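Local structure of NEDD8-conjugating enzyme UBC12 (Saccharomyces cerevisiae, 3O2U) at residues V68-Y77 against I135-P145. The protein accepts the ubiquitin-like protein NEDD8/RUB1 from its E1 complex and catalyses its covalent attachment to other proteins, chiefly the cullin CDC53. Residues are numbered along the deposited sequence; the frame is centred on the assembly and turned at random.
Sequences VIVRPDEGYY and ITGLLFLFLEP
In the UBC fold the helix 131-143 packs on the antiparallel sheet, and here it meets strand 65-70 and the turn after it, where V68, V70 and Y77 face I135, L139 and F142. The segment axes of 68-70 and 135-143 run 27° apart, approaching to 9.3 Å. V68 CG2 touches I135 CD1. The rotation of V70 that sets CG1 anti to the backbone N (chi1 -178°) brings this methyl, rather than CG2, onto L139 CD1 at 3.5 Å, a tight carbon contact, and onto F142 CD1. F142 drives its CD2 edge into the face of Y77, 3.6 Å from Y77 CG, in a T-shaped pair with planes at 82°; H107 packs against both rings. P72 CG rests 3.9 Å from F142 CB, and P145 CG lies at the edges of both tyrosine rings. Y77 OH is hydrogen-bonded to F106 O. With an alanine at Y77, the edge of F142 would probably lose the tyrosine face it packs against, and F106 O this donor. No direct hydrogen bond crosses the contact; instead F142 O accepts from two waters, one 2.9 Å away that also joins E74 O and Y77 N, the other 2.7 Å away that accepts from Y76 N. Apolar packing thus seats the helix on the strand, while water links its last turn to the backbone of 74-77.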
ATOM      1  N   VAL A  68      -5.930   0.775   3.086  1.00 17.77           N
ATOM      2  CA  VAL A  68      -5.980   2.204   2.785  1.00 16.70           C
ATOM      3  C   VAL A  68      -6.969   2.409   1.654  1.00 17.68           C
ATOM      4  O   VAL A  68      -6.831   1.793   0.613  1.00 17.39           O
ATOM      5  CB  VAL A  68      -4.604   2.749   2.343  1.00 16.13           C
ATOM      6  CG1 VAL A  68      -4.742   4.181   1.826  1.00 18.39           C
ATOM      7  CG2 VAL A  68      -3.627   2.707   3.499  1.00 16.44           C
ATOM      8  N   ILE A  69      -7.954   3.279   1.864  1.00 18.03           N
ATOM      9  CA  ILE A  69      -8.999   3.522   0.867  1.00 15.86           C
ATOM     10  C   ILE A  69      -8.911   4.944   0.302  1.00 17.22           C
ATOM     11  O   ILE A  69      -9.159   5.922   1.007  1.00 19.82           O
ATOM     12  CB  ILE A  69     -10.395   3.310   1.461  1.00 18.63           C
ATOM     13  CG1 ILE A  69     -10.527   1.880   2.005  1.00 17.80           C
ATOM     14  CG2 ILE A  69     -11.463   3.591   0.395  1.00 20.46           C
ATOM     15  CD1 ILE A  69     -11.817   1.615   2.762  1.00 23.01           C
ATOM     16  N   VAL A  70      -8.549   5.050  -0.974  1.00 17.49           N
ATOM     17  CA  VAL A  70      -8.426   6.342  -1.639  1.00 16.21           C
ATOM     18  C   VAL A  70      -9.702   6.645  -2.434  1.00 19.40           C
ATOM     19  O   VAL A  70     -10.096   5.865  -3.301  1.00 17.26           O
ATOM     20  CB  VAL A  70      -7.172   6.356  -2.547  1.00 20.80           C
ATOM     21  CG1 VAL A  70      -6.988   7.709  -3.205  1.00 19.61           C
ATOM     22  CG2 VAL A  70      -5.926   6.019  -1.699  1.00 18.96           C
ATOM     23  N   ARG A  71     -10.342   7.768  -2.102  1.00 15.84           N
ATOM     24  CA  ARG A  71     -11.545   8.242  -2.796  1.00 21.33           C
ATOM     25  C   ARG A  71     -11.336   9.703  -3.221  1.00 15.60           C
ATOM     26  O   ARG A  71     -11.703  10.623  -2.497  1.00 18.18           O
ATOM     27  CB  ARG A  71     -12.770   8.130  -1.881  1.00 19.62           C
ATOM     28  CG  ARG A  71     -14.115   8.405  -2.575  1.00 23.65           C
ATOM     29  CD  ARG A  71     -15.265   8.040  -1.653  1.00 23.04           C
ATOM     30  NE  ARG A  71     -16.590   8.266  -2.246  1.00 24.61           N
ATOM     31  CZ  ARG A  71     -17.264   9.412  -2.140  1.00 32.00           C
ATOM     32  NH1 ARG A  71     -16.730  10.445  -1.492  1.00 22.18           N
ATOM     33  NH2 ARG A  71     -18.467   9.535  -2.688  1.00 27.10           N
ATOM     34  N   PRO A  72     -10.704   9.910  -4.376  1.00 17.05           N
ATOM     35  CA  PRO A  72     -10.333  11.251  -4.843  1.00 23.56           C
ATOM     36  C   PRO A  72     -11.582  12.091  -5.055  1.00 24.54           C
ATOM     37  O   PRO A  72     -12.609  11.538  -5.441  1.00 22.23           O
ATOM     38  CB  PRO A  72      -9.677  10.974  -6.198  1.00 24.27           C
ATOM     39  CG  PRO A  72      -9.216   9.576  -6.118  1.00 22.53           C
ATOM     40  CD  PRO A  72     -10.234   8.857  -5.294  1.00 18.48           C
ATOM     41  N   ASP A  73     -11.511  13.394  -4.819  1.00 23.75           N
ATOM     42  CA  ASP A  73     -12.675  14.230  -5.089  1.00 23.51           C
ATOM     43  C   ASP A  73     -12.458  15.136  -6.297  1.00 28.85           C
ATOM     44  O   ASP A  73     -13.240  16.059  -6.539  1.00 29.13           O
ATOM     45  CB  ASP A  73     -13.073  15.036  -3.855  1.00 27.44           C
ATOM     46  CG  ASP A  73     -11.982  15.990  -3.396  1.00 33.55           C
ATOM     47  OD1 ASP A  73     -10.892  16.000  -4.006  1.00 34.97           O
ATOM     48  OD2 ASP A  73     -12.223  16.732  -2.421  1.00 33.19           O
ATOM     49  N   GLU A  74     -11.398  14.853  -7.050  1.00 28.06           N
ATOM     50  CA  GLU A  74     -11.090  15.555  -8.290  1.00 26.72           C
ATOM     51  C   GLU A  74     -10.308  14.624  -9.227  1.00 27.65           C
ATOM     52  O   GLU A  74      -9.866  13.550  -8.811  1.00 23.78           O
ATOM     53  CB  GLU A  74     -10.298  16.841  -8.003  1.00 29.40           C
ATOM     54  CG  GLU A  74      -8.955  16.612  -7.312  1.00 33.48           C
ATOM     55  CD  GLU A  74      -8.201  17.915  -7.017  1.00 44.19           C
ATOM     56  OE1 GLU A  74      -8.779  19.014  -7.197  1.00 43.56           O
ATOM     57  OE2 GLU A  74      -7.026  17.838  -6.605  1.00 39.86           O
ATOM     58  N   GLY A  75     -10.157  15.016 -10.492  1.00 23.63           N
ATOM     59  CA  GLY A  75      -9.402  14.217 -11.446  1.00 21.16           C
ATOM     60  C   GLY A  75     -10.164  13.081 -12.128  1.00 25.34           C
ATOM     61  O   GLY A  75     -11.374  12.913 -11.955  1.00 23.98           O
ATOM     62  N   TYR A  76      -9.437  12.280 -12.902  1.00 24.35           N
ATOM     63  CA  TYR A  76     -10.041  11.217 -13.700  1.00 24.14           C
ATOM     64  C   TYR A  76     -10.848  10.205 -12.890  1.00 23.92           C
ATOM     65  O   TYR A  76     -11.857   9.671 -13.364  1.00 20.52           O
ATOM     66  CB  TYR A  76      -8.950  10.469 -14.440  1.00 26.48           C
ATOM     67  CG  TYR A  76      -8.270  11.273 -15.512  1.00 29.99           C
ATOM     68  CD1 TYR A  76      -8.995  11.782 -16.579  1.00 30.32           C
ATOM     69  CD2 TYR A  76      -6.898  11.504 -15.470  1.00 23.27           C
ATOM     70  CE1 TYR A  76      -8.383  12.501 -17.578  1.00 35.83           C
ATOM     71  CE2 TYR A  76      -6.271  12.219 -16.471  1.00 35.67           C
ATOM     72  CZ  TYR A  76      -7.022  12.717 -17.524  1.00 40.61           C
ATOM     73  OH  TYR A  76      -6.414  13.437 -18.525  1.00 46.95           O
ATOM     74  N   TYR A  77     -10.376   9.935 -11.680  1.00 22.02           N
ATOM     75  CA  TYR A  77     -10.925   8.879 -10.841  1.00 21.61           C
ATOM     76  C   TYR A  77     -11.816   9.464  -9.765  1.00 22.68           C
ATOM     77  O   TYR A  77     -12.126   8.798  -8.788  1.00 19.47           O
ATOM     78  CB  TYR A  77      -9.778   8.077 -10.196  1.00 22.29           C
ATOM     79  CG  TYR A  77      -8.866   7.447 -11.221  1.00 21.14           C
ATOM     80  CD1 TYR A  77      -9.112   6.164 -11.700  1.00 21.69           C
ATOM     81  CD2 TYR A  77      -7.791   8.150 -11.750  1.00 17.11           C
ATOM     82  CE1 TYR A  77      -8.296   5.589 -12.654  1.00 21.33           C
ATOM     83  CE2 TYR A  77      -6.971   7.591 -12.709  1.00 17.99           C
ATOM     84  CZ  TYR A  77      -7.236   6.311 -13.165  1.00 22.80           C
ATOM     85  OH  TYR A  77      -6.419   5.736 -14.106  1.00 22.12           O
ATOM     86  N   ILE A 135       1.006   6.933   1.864  1.00 13.01           N
ATOM     87  CA  ILE A 135      -0.402   7.204   1.621  1.00 13.35           C
ATOM     88  C   ILE A 135      -0.594   8.412   0.694  1.00 18.97           C
ATOM     89  O   ILE A 135      -1.400   8.377  -0.244  1.00 16.04           O
ATOM     90  CB  ILE A 135      -1.167   7.375   2.932  1.00 16.80           C
ATOM     91  CG1 ILE A 135      -1.274   6.003   3.640  1.00 14.48           C
ATOM     92  CG2 ILE A 135      -2.552   7.959   2.646  1.00 17.23           C
ATOM     93  CD1 ILE A 135      -1.967   6.071   4.990  1.00 21.34           C
ATOM     94  N   THR A 136       0.154   9.477   0.943  1.00 14.95           N
ATOM     95  CA  THR A 136       0.075  10.627   0.063  1.00 16.98           C
ATOM     96  C   THR A 136       0.468  10.238  -1.368  1.00 19.45           C
ATOM     97  O   THR A 136      -0.126  10.714  -2.326  1.00 19.62           O
ATOM     98  CB  THR A 136       0.976  11.758   0.564  1.00 18.71           C
ATOM     99  OG1 THR A 136       0.513  12.172   1.855  1.00 23.58           O
ATOM    100  CG2 THR A 136       0.927  12.945  -0.404  1.00 21.13           C
ATOM    101  N   GLY A 137       1.470   9.365  -1.499  1.00 18.12           N
ATOM    102  CA  GLY A 137       1.906   8.875  -2.798  1.00 18.60           C
ATOM    103  C   GLY A 137       0.845   8.094  -3.553  1.00 20.17           C
ATOM    104  O   GLY A 137       0.699   8.240  -4.770  1.00 21.01           O
ATOM    105  N   LEU A 138       0.097   7.264  -2.833  1.00 18.63           N
ATOM    106  CA  LEU A 138      -1.002   6.500  -3.430  1.00 19.01           C
ATOM    107  C   LEU A 138      -2.104   7.464  -3.898  1.00 18.48           C
ATOM    108  O   LEU A 138      -2.678   7.309  -4.962  1.00 18.65           O
ATOM    109  CB  LEU A 138      -1.544   5.479  -2.421  1.00 16.98           C
ATOM    110  CG  LEU A 138      -0.531   4.383  -2.061  1.00 19.66           C
ATOM    111  CD1 LEU A 138      -1.057   3.437  -0.973  1.00 18.49           C
ATOM    112  CD2 LEU A 138      -0.127   3.608  -3.303  1.00 18.03           C
ATOM    113  N   LEU A 139      -2.377   8.479  -3.101  1.00 16.28           N
ATOM    114  CA  LEU A 139      -3.364   9.470  -3.500  1.00 20.53           C
ATOM    115  C   LEU A 139      -2.920  10.140  -4.805  1.00 22.57           C
ATOM    116  O   LEU A 139      -3.658  10.158  -5.785  1.00 23.40           O
ATOM    117  CB  LEU A 139      -3.529  10.506  -2.403  1.00 17.95           C
ATOM    118  CG  LEU A 139      -4.559  11.605  -2.694  1.00 21.44           C
ATOM    119  CD1 LEU A 139      -5.898  11.002  -3.090  1.00 21.49           C
ATOM    120  CD2 LEU A 139      -4.709  12.535  -1.492  1.00 19.76           C
ATOM    121  N   PHE A 140      -1.696  10.658  -4.807  1.00 21.53           N
ATOM    122  CA  PHE A 140      -1.131  11.417  -5.929  1.00 24.93           C
ATOM    123  C   PHE A 140      -1.119  10.639  -7.258  1.00 25.31           C
ATOM    124  O   PHE A 140      -1.150  11.231  -8.338  1.00 22.83           O
ATOM    125  CB  PHE A 140       0.290  11.866  -5.555  1.00 25.89           C
ATOM    126  CG  PHE A 140       0.842  12.968  -6.420  1.00 30.11           C
ATOM    127  CD1 PHE A 140       0.317  14.246  -6.360  1.00 33.12           C
ATOM    128  CD2 PHE A 140       1.902  12.724  -7.283  1.00 33.62           C
ATOM    129  CE1 PHE A 140       0.838  15.267  -7.162  1.00 36.77           C
ATOM    130  CE2 PHE A 140       2.423  13.737  -8.083  1.00 35.94           C
ATOM    131  CZ  PHE A 140       1.893  15.005  -8.021  1.00 30.30           C
ATOM    132  N   LEU A 141      -1.071   9.311  -7.182  1.00 20.15           N
ATOM    133  CA  LEU A 141      -1.166   8.481  -8.379  1.00 21.55           C
ATOM    134  C   LEU A 141      -2.466   8.737  -9.138  1.00 19.66           C
ATOM    135  O   LEU A 141      -2.525   8.626 -10.360  1.00 21.12           O
ATOM    136  CB  LEU A 141      -1.125   6.989  -8.013  1.00 25.66           C
ATOM    137  CG  LEU A 141       0.191   6.273  -7.706  1.00 22.51           C
ATOM    138  CD1 LEU A 141      -0.118   4.864  -7.234  1.00 24.90           C
ATOM    139  CD2 LEU A 141       1.098   6.223  -8.924  1.00 27.77           C
ATOM    140  N   PHE A 142      -3.521   9.041  -8.402  1.00 21.87           N
ATOM    141  CA  PHE A 142      -4.829   9.248  -9.014  1.00 20.65           C
ATOM    142  C   PHE A 142      -5.048  10.702  -9.411  1.00 24.78           C
ATOM    143  O   PHE A 142      -5.859  10.991 -10.292  1.00 22.41           O
ATOM    144  CB  PHE A 142      -5.937   8.770  -8.071  1.00 20.62           C
ATOM    145  CG  PHE A 142      -5.884   7.285  -7.811  1.00 22.23           C
ATOM    146  CD1 PHE A 142      -5.213   6.788  -6.708  1.00 19.08           C
ATOM    147  CD2 PHE A 142      -6.457   6.394  -8.703  1.00 19.79           C
ATOM    148  CE1 PHE A 142      -5.145   5.414  -6.470  1.00 20.05           C
ATOM    149  CE2 PHE A 142      -6.375   5.012  -8.488  1.00 24.25           C
ATOM    150  CZ  PHE A 142      -5.710   4.526  -7.372  1.00 19.50           C
ATOM    151  N   LEU A 143      -4.321  11.604  -8.756  1.00 23.54           N
ATOM    152  CA  LEU A 143      -4.375  13.026  -9.078  1.00 26.59           C
ATOM    153  C   LEU A 143      -3.476  13.362 -10.264  1.00 31.37           C
ATOM    154  O   LEU A 143      -3.802  14.225 -11.081  1.00 39.41           O
ATOM    155  CB  LEU A 143      -3.967  13.854  -7.864  1.00 29.82           C
ATOM    156  CG  LEU A 143      -4.857  13.573  -6.666  1.00 27.03           C
ATOM    157  CD1 LEU A 143      -4.474  14.441  -5.472  1.00 30.73           C
ATOM    158  CD2 LEU A 143      -6.311  13.781  -7.046  1.00 32.26           C
ATOM    159  N   GLU A 144      -2.341  12.686 -10.345  1.00 30.10           N
ATOM    160  CA  GLU A 144      -1.416  12.868 -11.452  1.00 32.88           C
ATOM    161  C   GLU A 144      -0.875  11.544 -11.967  1.00 29.76           C
ATOM    162  O   GLU A 144       0.271  11.176 -11.681  1.00 32.43           O
ATOM    163  CB  GLU A 144      -0.272  13.806 -11.053  1.00 40.18           C
ATOM    164  CG  GLU A 144      -0.600  15.279 -11.231  1.00 47.45           C
ATOM    165  CD  GLU A 144      -0.918  15.629 -12.682  1.00 56.39           C
ATOM    166  OE1 GLU A 144       0.020  15.650 -13.517  1.00 57.24           O
ATOM    167  OE2 GLU A 144      -2.108  15.878 -12.985  1.00 50.95           O
ATOM    168  N   PRO A 145      -1.703  10.811 -12.733  1.00 31.60           N
ATOM    169  CA  PRO A 145      -1.238   9.554 -13.313  1.00 26.83           C
ATOM    170  C   PRO A 145      -0.106   9.846 -14.283  1.00 33.49           C
ATOM    171  O   PRO A 145      -0.114  10.876 -14.954  1.00 36.63           O
ATOM    172  CB  PRO A 145      -2.461   9.040 -14.089  1.00 30.33           C
ATOM    173  CG  PRO A 145      -3.620   9.763 -13.529  1.00 29.91           C
ATOM    174  CD  PRO A 145      -3.100  11.105 -13.097  1.00 30.36           C
TER
HETATM  175  O   HOH W   1      -8.669  11.157  -9.680  1.00 21.88           O
HETATM  176  O   HOH W   2      -6.521  12.646 -12.365  1.00 29.03           O